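Local atomic coordinates of putative NADH-depentdent flavin oxidoreductase (Cupriavidus metallidurans, PDB entry 5OCS), a protein that belongs to the Old Yellow Enzyme family of FMN-dependent ene-reductases and probably reduces activated carbon-carbon double bonds with NADPH or NADH as hydride source. Residues Glu176-Ala180 with His181-Leu185; Leu204-Arg207 with Met208-Pro211; Pro137-Ala140 with Gly141-Pro144; Leu302-Glu305 with Ala306-Glu310. One frame throughout, in Å; residues are numbered along the deposited sequence.

Contact 1: residues Glu176-Ala180 with His181-Leu185; sequences EVHGA and HGYLL
The rings of His178 and Tyr183 meet as an offset edge-to-face pair, their planes at 84° and their centroids 5.3 Å apart. The tyrosine brings an edge toward the imidazole face, with Tyr183 CD2 only 3.4 Å from His178 NE2, which lies near the tyrosine plane. Ala180 CB lies at the imidazole edge, in its plane. Over the centre of one tyrosine face sits the carbonyl oxygen of His181, and Lys107 makes a cation-pi contact with the same ring besides bonding to that oxygen. With CG anti to the backbone N (chi1 -160°), the His178 ring swings beside its own carbonyl, where ND1 accepts a hydrogen bond from the N-H of Ala180, 3.3 Å away. Though the donor is tilted from the ring plane, that bond helps limit the ring's rotation.

The chain then reverses through a type I' turn from Ala180 to Tyr183, closed by a bond of 3.1 Å from Tyr183 N to Ala180 O. Both central residues, His181 and Gly182, have positive phi, a conformation glycine adopts easily. Tyr183 is the N-cap of helix 184-189. A water links strand to helix, donating to His178 O and accepting from Leu185 N at 3.0 Å. The branched side chains of Leu185 and Val177, suited to this buried corner, cross at about a right angle, Leu185 CD2 3.7 Å from Val177 CG1.

His181 ND1 is hydrogen-bonded to a citrate, probably from the crystallisation liquor, and His178 lies beside the FMN-site residues Gln100 and Arg231. Two histidines at the C-terminal end of the fourth barrel strand are consistent with the substrate-side His pair of Old Yellow Enzymes on a TIM barrel.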
loop_
_atom_site.group_PDB
_atom_site.type_symbol
_atom_site.label_atom_id
_atom_site.label_comp_id
_atom_site.label_asym_id
_atom_site.label_seq_id
_atom_site.Cartn_x
_atom_site.Cartn_y
_atom_site.Cartn_z
ATOM N N GLU D 176 0.322 -22.365 7.283
ATOM C CA GLU D 176 0.735 -22.315 8.684
ATOM C C GLU D 176 -0.441 -22.707 9.548
ATOM O O GLU D 176 -1.498 -22.053 9.530
ATOM C CB GLU D 176 1.212 -20.907 9.042
ATOM C CG GLU D 176 1.518 -20.741 10.530
ATOM C CD GLU D 176 2.271 -19.467 10.844
ATOM O OE1 GLU D 176 3.399 -19.290 10.333
ATOM O OE2 GLU D 176 1.718 -18.656 11.628
ATOM N N VAL D 177 -0.296 -23.801 10.293
ATOM C CA VAL D 177 -1.401 -24.246 11.145
ATOM C C VAL D 177 -1.157 -23.515 12.460
ATOM O O VAL D 177 -0.061 -23.548 13.039
ATOM C CB VAL D 177 -1.360 -25.780 11.381
ATOM C CG1 VAL D 177 -2.390 -26.189 12.404
ATOM C CG2 VAL D 177 -1.588 -26.514 10.063
ATOM N N HIS D 178 -2.184 -22.848 12.932
ATOM C CA HIS D 178 -2.061 -21.976 14.088
ATOM C C HIS D 178 -2.183 -22.777 15.382
ATOM O O HIS D 178 -3.275 -23.128 15.772
ATOM C CB HIS D 178 -3.116 -20.877 14.034
ATOM C CG HIS D 178 -2.805 -19.678 14.882
ATOM N ND1 HIS D 178 -1.840 -19.674 15.870
ATOM C CD2 HIS D 178 -3.335 -18.431 14.880
ATOM C CE1 HIS D 178 -1.795 -18.483 16.439
ATOM N NE2 HIS D 178 -2.686 -17.707 15.848
ATOM N N GLY D 179 -1.052 -23.011 16.023
ATOM C CA GLY D 179 -0.980 -23.685 17.341
ATOM C C GLY D 179 -0.608 -22.782 18.502
ATOM O O GLY D 179 -0.202 -23.272 19.547
ATOM N N ALA D 180 -0.766 -21.467 18.367
ATOM C CA ALA D 180 -0.286 -20.513 19.359
ATOM C C ALA D 180 -1.383 -19.518 19.773
ATOM O O ALA D 180 -2.553 -19.738 19.514
ATOM C CB ALA D 180 0.938 -19.809 18.805
ATOM N N HIS D 181 -0.967 -18.461 20.470
ATOM C CA HIS D 181 -1.826 -17.327 20.888
ATOM C C HIS D 181 -3.052 -17.742 21.704
ATOM O O HIS D 181 -4.093 -17.083 21.698
ATOM C CB HIS D 181 -2.226 -16.420 19.702
ATOM C CG HIS D 181 -2.514 -15.000 20.122
ATOM N ND1 HIS D 181 -1.515 -14.101 20.437
ATOM C CD2 HIS D 181 -3.680 -14.346 20.337
ATOM C CE1 HIS D 181 -2.052 -12.952 20.810
ATOM N NE2 HIS D 181 -3.367 -13.074 20.759
ATOM N N GLY D 182 -2.923 -18.838 22.420
ATOM C CA GLY D 182 -4.002 -19.343 23.243
ATOM C C GLY D 182 -5.256 -19.725 22.485
ATOM O O GLY D 182 -6.323 -19.816 23.106
ATOM N N TYR D 183 -5.141 -19.967 21.157
ATOM C CA TYR D 183 -6.255 -20.433 20.359
ATOM C C TYR D 183 -6.443 -21.956 20.492
ATOM O O TYR D 183 -5.829 -22.605 21.361
ATOM C CB TYR D 183 -6.138 -19.935 18.901
ATOM C CG TYR D 183 -6.241 -18.424 18.801
ATOM C CD1 TYR D 183 -7.268 -17.714 19.468
ATOM C CD2 TYR D 183 -5.330 -17.697 18.062
ATOM C CE1 TYR D 183 -7.367 -16.332 19.395
ATOM C CE2 TYR D 183 -5.441 -16.318 17.937
ATOM C CZ TYR D 183 -6.449 -15.631 18.617
ATOM O OH TYR D 183 -6.552 -14.256 18.517
ATOM N N LEU D 184 -7.280 -22.549 19.653
ATOM C CA LEU D 184 -7.758 -23.896 19.950
ATOM C C LEU D 184 -6.656 -24.929 20.181
ATOM O O LEU D 184 -6.667 -25.713 21.176
ATOM C CB LEU D 184 -8.703 -24.383 18.847
ATOM C CG LEU D 184 -9.206 -25.800 19.081
ATOM C CD1 LEU D 184 -10.188 -25.795 20.223
ATOM C CD2 LEU D 184 -9.721 -26.485 17.807
ATOM N N LEU D 185 -5.713 -24.985 19.244
ATOM C CA LEU D 185 -4.639 -25.954 19.358
ATOM C C LEU D 185 -3.775 -25.738 20.600
ATOM O O LEU D 185 -3.446 -26.690 21.314
ATOM C CB LEU D 185 -3.837 -26.032 18.097
ATOM C CG LEU D 185 -4.354 -27.030 17.096
ATOM C CD1 LEU D 185 -5.847 -27.009 16.838
ATOM C CD2 LEU D 185 -3.593 -26.927 15.792
HETATM O O HOH W 1 -5.670 -23.186 16.793
#

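Contact 2: residues Leu204-Arg207 with Met208-Pro211; sequences LENR and MRFP
Arg209 reaches back to Glu205 and Asn206 because its CG stands anti to the backbone N (chi1 -168°) and its chain then bends at chi3, turning the guanidinium over the preceding turn of the helix. Asn206, with CG beside its own backbone N, runs alongside the arginine and points the same way. Arg209 NH2 therefore meets Asn206 OD1 at 2.9 Å in a fairly straight bond. The oxygen lies in the guanidinium plane, while the amide itself is turned by 66° from that plane. The extended Glu205 comes to the same nitrogen obliquely: its OE2 makes a weak bond and salt bridge with Arg209 NH2 at 3.4 Å. Arg209 NE is held by the carbonyl of Glu199, and Asn206 ND2 by that of Gly201, which ties this face of the helix to the loop before it.

On another face, Leu204 CD1 packs on Met208 CG at 3.9 Å. The bend at the end of the flexible methionine lays its CE near Leu204 CG, and the two side chains together reach helix 244-256.

Pro211 has no N-H to give Arg207 O, and its CD sits 3.4 Å from that oxygen. The helix kinks here, and a water sits beside the kink, accepting from Phe210 N at 2.9 Å and donating to Asn206 O at 2.8 Å and, weakly, to Arg207 O.

Held through NE by Glu199 O and through NH2 by Asn206 OD1, with a weaker pull from Glu205, the Arg209 guanidinium is restrained in rotation, and the nearby carboxylate probably stabilises its positive charge; the water gives Phe210 N an acceptor and adds a donor for two carbonyls.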
loop_
_atom_site.group_PDB
_atom_site.type_symbol
_atom_site.label_atom_id
_atom_site.label_comp_id
_atom_site.label_asym_id
_atom_site.label_seq_id
_atom_site.Cartn_x
_atom_site.Cartn_y
_atom_site.Cartn_z
ATOM N N LEU D 204 2.042 -34.999 28.265
ATOM C CA LEU D 204 2.499 -34.172 27.155
ATOM C C LEU D 204 2.078 -34.812 25.842
ATOM O O LEU D 204 1.537 -34.152 24.950
ATOM C CB LEU D 204 4.007 -33.973 27.217
ATOM C CG LEU D 204 4.634 -33.170 26.073
ATOM C CD1 LEU D 204 3.913 -31.826 25.899
ATOM C CD2 LEU D 204 6.130 -32.954 26.223
ATOM N N GLU D 205 2.319 -36.115 25.725
ATOM C CA GLU D 205 1.946 -36.839 24.498
ATOM C C GLU D 205 0.462 -36.728 24.216
ATOM O O GLU D 205 0.060 -36.507 23.063
ATOM C CB GLU D 205 2.413 -38.299 24.560
ATOM C CG GLU D 205 2.171 -39.063 23.275
ATOM C CD GLU D 205 2.489 -40.548 23.431
ATOM O OE1 GLU D 205 3.529 -40.851 24.063
ATOM O OE2 GLU D 205 1.701 -41.385 22.932
ATOM N N ASN D 206 -0.373 -36.856 25.235
ATOM C CA ASN D 206 -1.817 -36.705 25.053
ATOM C C ASN D 206 -2.222 -35.294 24.642
ATOM O O ASN D 206 -3.137 -35.112 23.840
ATOM C CB ASN D 206 -2.577 -37.051 26.322
ATOM C CG ASN D 206 -2.623 -38.550 26.600
ATOM O OD1 ASN D 206 -2.023 -39.356 25.886
ATOM N ND2 ASN D 206 -3.325 -38.919 27.660
ATOM N N ARG D 207 -1.553 -34.303 25.208
ATOM C CA ARG D 207 -1.860 -32.892 24.896
ATOM C C ARG D 207 -1.445 -32.501 23.467
ATOM O O ARG D 207 -2.104 -31.668 22.842
ATOM C CB ARG D 207 -1.220 -31.972 25.926
ATOM C CG ARG D 207 -1.957 -32.060 27.260
ATOM C CD ARG D 207 -1.396 -31.140 28.316
ATOM N NE ARG D 207 -0.202 -31.689 28.950
ATOM C CZ ARG D 207 1.026 -31.177 28.897
ATOM N NH1 ARG D 207 1.296 -30.089 28.179
ATOM N NH2 ARG D 207 2.028 -31.757 29.583
ATOM N N MET D 208 -0.388 -33.113 22.955
ATOM C CA MET D 208 0.057 -32.821 21.582
ATOM C C MET D 208 -0.744 -33.601 20.553
ATOM O O MET D 208 -0.643 -33.307 19.363
ATOM C CB MET D 208 1.526 -33.181 21.429
ATOM C CG MET D 208 2.471 -32.356 22.267
ATOM S SD MET D 208 4.213 -32.583 21.906
ATOM C CE MET D 208 4.402 -34.348 22.225
ATOM N N ARG D 209 -1.474 -34.624 20.991
ATOM C CA ARG D 209 -2.132 -35.557 20.101
ATOM C C ARG D 209 -3.084 -34.875 19.113
ATOM O O ARG D 209 -2.980 -35.123 17.931
ATOM C CB ARG D 209 -2.916 -36.631 20.891
ATOM C CG ARG D 209 -3.416 -37.830 20.054
ATOM C CD ARG D 209 -4.116 -38.902 20.906
ATOM N NE ARG D 209 -3.321 -39.259 22.086
ATOM C CZ ARG D 209 -2.186 -39.965 22.051
ATOM N NH1 ARG D 209 -1.704 -40.438 20.906
ATOM N NH2 ARG D 209 -1.502 -40.193 23.169
ATOM N N PHE D 210 -4.016 -34.050 19.591
ATOM C CA PHE D 210 -4.980 -33.434 18.675
ATOM C C PHE D 210 -4.330 -32.386 17.764
ATOM O O PHE D 210 -4.567 -32.430 16.528
ATOM C CB PHE D 210 -6.170 -32.863 19.425
ATOM C CG PHE D 210 -7.239 -32.260 18.530
ATOM C CD1 PHE D 210 -7.878 -33.033 17.547
ATOM C CD2 PHE D 210 -7.555 -30.912 18.608
ATOM C CE1 PHE D 210 -8.865 -32.493 16.733
ATOM C CE2 PHE D 210 -8.561 -30.358 17.792
ATOM C CZ PHE D 210 -9.211 -31.152 16.854
ATOM N N PRO D 211 -3.489 -31.469 18.319
ATOM C CA PRO D 211 -2.741 -30.588 17.410
ATOM C C PRO D 211 -1.955 -31.344 16.303
ATOM O O PRO D 211 -1.949 -30.925 15.130
ATOM C CB PRO D 211 -1.771 -29.857 18.346
ATOM C CG PRO D 211 -2.588 -29.737 19.600
ATOM C CD PRO D 211 -3.351 -31.018 19.720
HETATM O O HOH W 2 -4.369 -33.090 22.318
#

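Contact 3: residues Pro137-Ala140 with Gly141-Pro144; sequences PHAA and GEVP
A type II beta turn from Ala139 to Glu142 shapes the loop between the short strands 131-132 and 146-147, and Glu142 ties it shut twice. Its backbone N gives a weak bond to Ala139 O at 3.3 Å, the link that closes the turn. Its side chain, extended beyond CG, folds back along the inside of the loop, and OE1 accepts from Ala139 N at 3.2 Å. That donor comes from above the carboxylate plane, 67° out of it, and the bond is bent. A glutamate suits the position because it is long enough to reach back to the backbone N at the start of the turn, and its CD packs against the methyl of Ala139 on the way, with 3.8 Å between CD and CB.

The second carboxylate oxygen has its own partner. Glu142 OE2 accepts from a water at 2.6 Å, and the same water lies in the plane of the His138 ring, at its edge, 2.6 Å from His138 ND1. Gly141 fills the third place of the turn, where positive phi is wanted, the classic glycine site of type II turns.

Since strands 131-132 and 146-147 are parallel neighbours, the chain must come back on itself between them, and prolines probably stiffen both arms of this surface loop. Pro137 and Pro144 lie side by side, pointing the same way, with 4.1 Å from Pro137 CD to Pro144 CB. Pro137 CB also rests on Glu142 CB at 3.9 Å. Beyond them, Gln119 OE1 takes the N-H of Val143.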
loop_
_atom_site.group_PDB
_atom_site.type_symbol
_atom_site.label_atom_id
_atom_site.label_comp_id
_atom_site.label_asym_id
_atom_site.label_seq_id
_atom_site.Cartn_x
_atom_site.Cartn_y
_atom_site.Cartn_z
ATOM N N PRO D 137 -13.391 -21.180 30.989
ATOM C CA PRO D 137 -13.231 -19.925 30.248
ATOM C C PRO D 137 -11.826 -19.388 30.336
ATOM O O PRO D 137 -11.094 -19.723 31.269
ATOM C CB PRO D 137 -14.231 -18.999 30.930
ATOM C CG PRO D 137 -14.213 -19.500 32.347
ATOM C CD PRO D 137 -14.090 -20.974 32.260
ATOM N N HIS D 138 -11.443 -18.587 29.339
ATOM C CA HIS D 138 -10.116 -17.975 29.310
ATOM C C HIS D 138 -9.913 -17.069 30.531
ATOM O O HIS D 138 -8.813 -17.019 31.088
ATOM C CB HIS D 138 -9.936 -17.152 28.025
ATOM C CG HIS D 138 -8.675 -16.369 27.992
ATOM N ND1 HIS D 138 -8.655 -14.988 28.033
ATOM C CD2 HIS D 138 -7.386 -16.763 27.926
ATOM C CE1 HIS D 138 -7.406 -14.567 27.994
ATOM N NE2 HIS D 138 -6.616 -15.624 27.949
ATOM N N ALA D 139 -10.993 -16.381 30.917
ATOM C CA ALA D 139 -11.003 -15.461 32.073
ATOM C C ALA D 139 -12.244 -15.715 32.897
ATOM O O ALA D 139 -13.301 -16.059 32.370
ATOM C CB ALA D 139 -10.992 -14.008 31.601
ATOM N N ALA D 140 -12.137 -15.482 34.200
ATOM C CA ALA D 140 -13.286 -15.635 35.087
ATOM C C ALA D 140 -14.432 -14.731 34.674
ATOM O O ALA D 140 -14.208 -13.579 34.303
ATOM C CB ALA D 140 -12.887 -15.341 36.528
ATOM N N GLY D 141 -15.642 -15.281 34.720
ATOM C CA GLY D 141 -16.871 -14.567 34.443
ATOM C C GLY D 141 -17.300 -14.577 32.982
ATOM O O GLY D 141 -18.407 -14.138 32.669
ATOM N N GLU D 142 -16.434 -15.053 32.092
ATOM C CA GLU D 142 -16.817 -15.287 30.698
ATOM C C GLU D 142 -17.704 -16.503 30.597
ATOM O O GLU D 142 -17.636 -17.426 31.429
ATOM C CB GLU D 142 -15.586 -15.525 29.839
ATOM C CG GLU D 142 -14.698 -14.314 29.779
ATOM C CD GLU D 142 -13.555 -14.455 28.807
ATOM O OE1 GLU D 142 -13.020 -15.575 28.609
ATOM O OE2 GLU D 142 -13.154 -13.398 28.317
ATOM N N VAL D 143 -18.453 -16.576 29.512
ATOM C CA VAL D 143 -19.242 -17.766 29.231
ATOM C C VAL D 143 -18.291 -18.900 28.829
ATOM O O VAL D 143 -17.539 -18.748 27.873
ATOM C CB VAL D 143 -20.236 -17.525 28.089
ATOM C CG1 VAL D 143 -20.920 -18.835 27.716
ATOM C CG2 VAL D 143 -21.230 -16.436 28.503
ATOM N N PRO D 144 -18.325 -20.024 29.543
ATOM C CA PRO D 144 -17.381 -21.058 29.218
ATOM C C PRO D 144 -17.629 -21.696 27.851
ATOM O O PRO D 144 -18.774 -21.778 27.391
ATOM C CB PRO D 144 -17.570 -22.102 30.334
ATOM C CG PRO D 144 -18.295 -21.414 31.429
ATOM C CD PRO D 144 -19.099 -20.333 30.777
HETATM O O HOH W 3 -10.636 -13.357 27.822
#

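Contact 4: residues Leu302-Glu305 with Ala306-Glu310; sequences LITE and AEQAE
Gln308 runs antiparallel past Ile303 and alongside Thr304, an extended side chain laid against the loop that leads into its own helix. Its OE1 thereby accepts two backbone N-H groups: Glu305 N at 2.8 Å, lying in the carbonyl plane, and Thr304 N at 2.9 Å, tilted 23° from it. Glutamine has the reach for this, and its amide NE2 still binds a water.

Glu305 crosses Gln308 obliquely, its carboxylate 31° from the amide plane. Bent at chi2, it brings OE2 to Thr304 OG1 at 2.6 Å, where the hydroxyl donates to the anti lone pair, while OE1 pairs with Lys340. The same lysine, through a long and weak ion pair with Glu307, probably softens the repulsion between Glu305 OE1 and Glu307 OE1, 4.4 Å apart. On the apolar side, Ile303 CG1 stands between the backbone N and the carbonyl carbon (chi1 62°), which carries Ile303 CD1 to Ala309 CB at 4.1 Å.

Glu305 is the N-cap and Gln308 the N3 residue, so the glutamine bond back to Glu305 N is one half of a capping box. It shapes the loop after the seventh strand of the TIM barrel, a loop carrying Leu302, an FMN-contacting residue of this protein.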
loop_
_atom_site.group_PDB
_atom_site.type_symbol
_atom_site.label_atom_id
_atom_site.label_comp_id
_atom_site.label_asym_id
_atom_site.label_seq_id
_atom_site.Cartn_x
_atom_site.Cartn_y
_atom_site.Cartn_z
ATOM N N LEU D 302 10.031 -9.072 17.213
ATOM C CA LEU D 302 9.393 -7.826 17.670
ATOM C C LEU D 302 10.416 -6.723 17.562
ATOM O O LEU D 302 10.890 -6.207 18.557
ATOM C CB LEU D 302 8.854 -7.979 19.107
ATOM C CG LEU D 302 7.834 -9.096 19.290
ATOM C CD1 LEU D 302 7.441 -9.118 20.774
ATOM C CD2 LEU D 302 6.598 -8.983 18.413
ATOM N N ILE D 303 10.769 -6.393 16.317
ATOM C CA ILE D 303 11.843 -5.497 15.981
ATOM C C ILE D 303 11.385 -4.464 14.984
ATOM O O ILE D 303 10.357 -4.642 14.330
ATOM C CB ILE D 303 13.065 -6.279 15.441
ATOM C CG1 ILE D 303 12.716 -7.043 14.150
ATOM C CG2 ILE D 303 13.563 -7.258 16.495
ATOM C CD1 ILE D 303 12.848 -6.217 12.885
ATOM N N THR D 304 12.141 -3.374 14.875
ATOM C CA THR D 304 11.837 -2.327 13.888
ATOM C C THR D 304 13.018 -2.018 12.970
ATOM O O THR D 304 12.816 -1.434 11.920
ATOM C CB THR D 304 11.395 -1.002 14.562
ATOM O OG1 THR D 304 12.509 -0.470 15.308
ATOM C CG2 THR D 304 10.177 -1.246 15.501
ATOM N N GLU D 305 14.239 -2.376 13.357
ATOM C CA GLU D 305 15.441 -1.960 12.590
ATOM C C GLU D 305 16.054 -3.088 11.789
ATOM O O GLU D 305 16.136 -4.223 12.243
ATOM C CB GLU D 305 16.504 -1.390 13.538
ATOM C CG GLU D 305 16.020 -0.274 14.451
ATOM C CD GLU D 305 15.296 0.843 13.709
ATOM O OE1 GLU D 305 15.892 1.495 12.796
ATOM O OE2 GLU D 305 14.099 1.062 14.012
ATOM N N ALA D 306 16.560 -2.753 10.592
ATOM C CA ALA D 306 17.223 -3.709 9.736
ATOM C C ALA D 306 18.341 -4.444 10.459
ATOM O O ALA D 306 18.466 -5.660 10.313
ATOM C CB ALA D 306 17.790 -3.038 8.501
ATOM N N GLU D 307 19.108 -3.678 11.239
ATOM C CA GLU D 307 20.266 -4.204 11.943
ATOM C C GLU D 307 19.848 -5.247 12.970
ATOM O O GLU D 307 20.571 -6.217 13.177
ATOM C CB GLU D 307 21.072 -3.068 12.590
ATOM C CG GLU D 307 21.592 -2.029 11.591
ATOM C CD GLU D 307 20.574 -0.968 11.114
ATOM O OE1 GLU D 307 19.371 -0.928 11.537
ATOM O OE2 GLU D 307 20.989 -0.143 10.252
ATOM N N GLN D 308 18.680 -5.068 13.576
ATOM C CA GLN D 308 18.148 -6.065 14.516
ATOM C C GLN D 308 17.818 -7.380 13.810
ATOM O O GLN D 308 18.182 -8.479 14.254
ATOM C CB GLN D 308 16.894 -5.548 15.215
ATOM C CG GLN D 308 17.063 -4.348 16.128
ATOM C CD GLN D 308 15.689 -3.890 16.634
ATOM O OE1 GLN D 308 14.881 -3.429 15.868
ATOM N NE2 GLN D 308 15.400 -4.105 17.907
ATOM N N ALA D 309 17.132 -7.285 12.670
ATOM C CA ALA D 309 16.801 -8.476 11.896
ATOM C C ALA D 309 18.036 -9.199 11.339
ATOM O O ALA D 309 18.140 -10.416 11.427
ATOM C CB ALA D 309 15.856 -8.101 10.779
ATOM N N GLU D 310 18.983 -8.440 10.778
ATOM C CA GLU D 310 20.225 -9.002 10.270
ATOM C C GLU D 310 20.918 -9.807 11.379
ATOM O O GLU D 310 21.395 -10.938 11.146
ATOM C CB GLU D 310 21.128 -7.873 9.766
ATOM C CG GLU D 310 22.557 -8.250 9.368
ATOM C CD GLU D 310 22.636 -9.270 8.246
ATOM O OE1 GLU D 310 21.633 -9.520 7.524
ATOM O OE2 GLU D 310 23.725 -9.832 8.050
HETATM O O HOH W 4 12.483 -3.151 18.507
#

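How the contacts relate
Along the chain the order is contact 3, contact 1, contact 2, contact 4, each closing before the next begins. Contacts 1 and 2 are neighbours, with centres 13 Å apart: helix 184-189 and helix 204-221 follow each other and pack together, Pro211 CG lying 3.6 Å from Leu185 O. Contact 3, in a peripheral loop, comes within about 6 Å of contact 1 at the nearest atoms without touching it. Contact 4 is remote, about 37 Å from contact 3 between centres. Contacts 1 and 4 follow the fourth and seventh strands of the same eight-stranded barrel, so turns leaving different strands help shape the end that holds the flavin site.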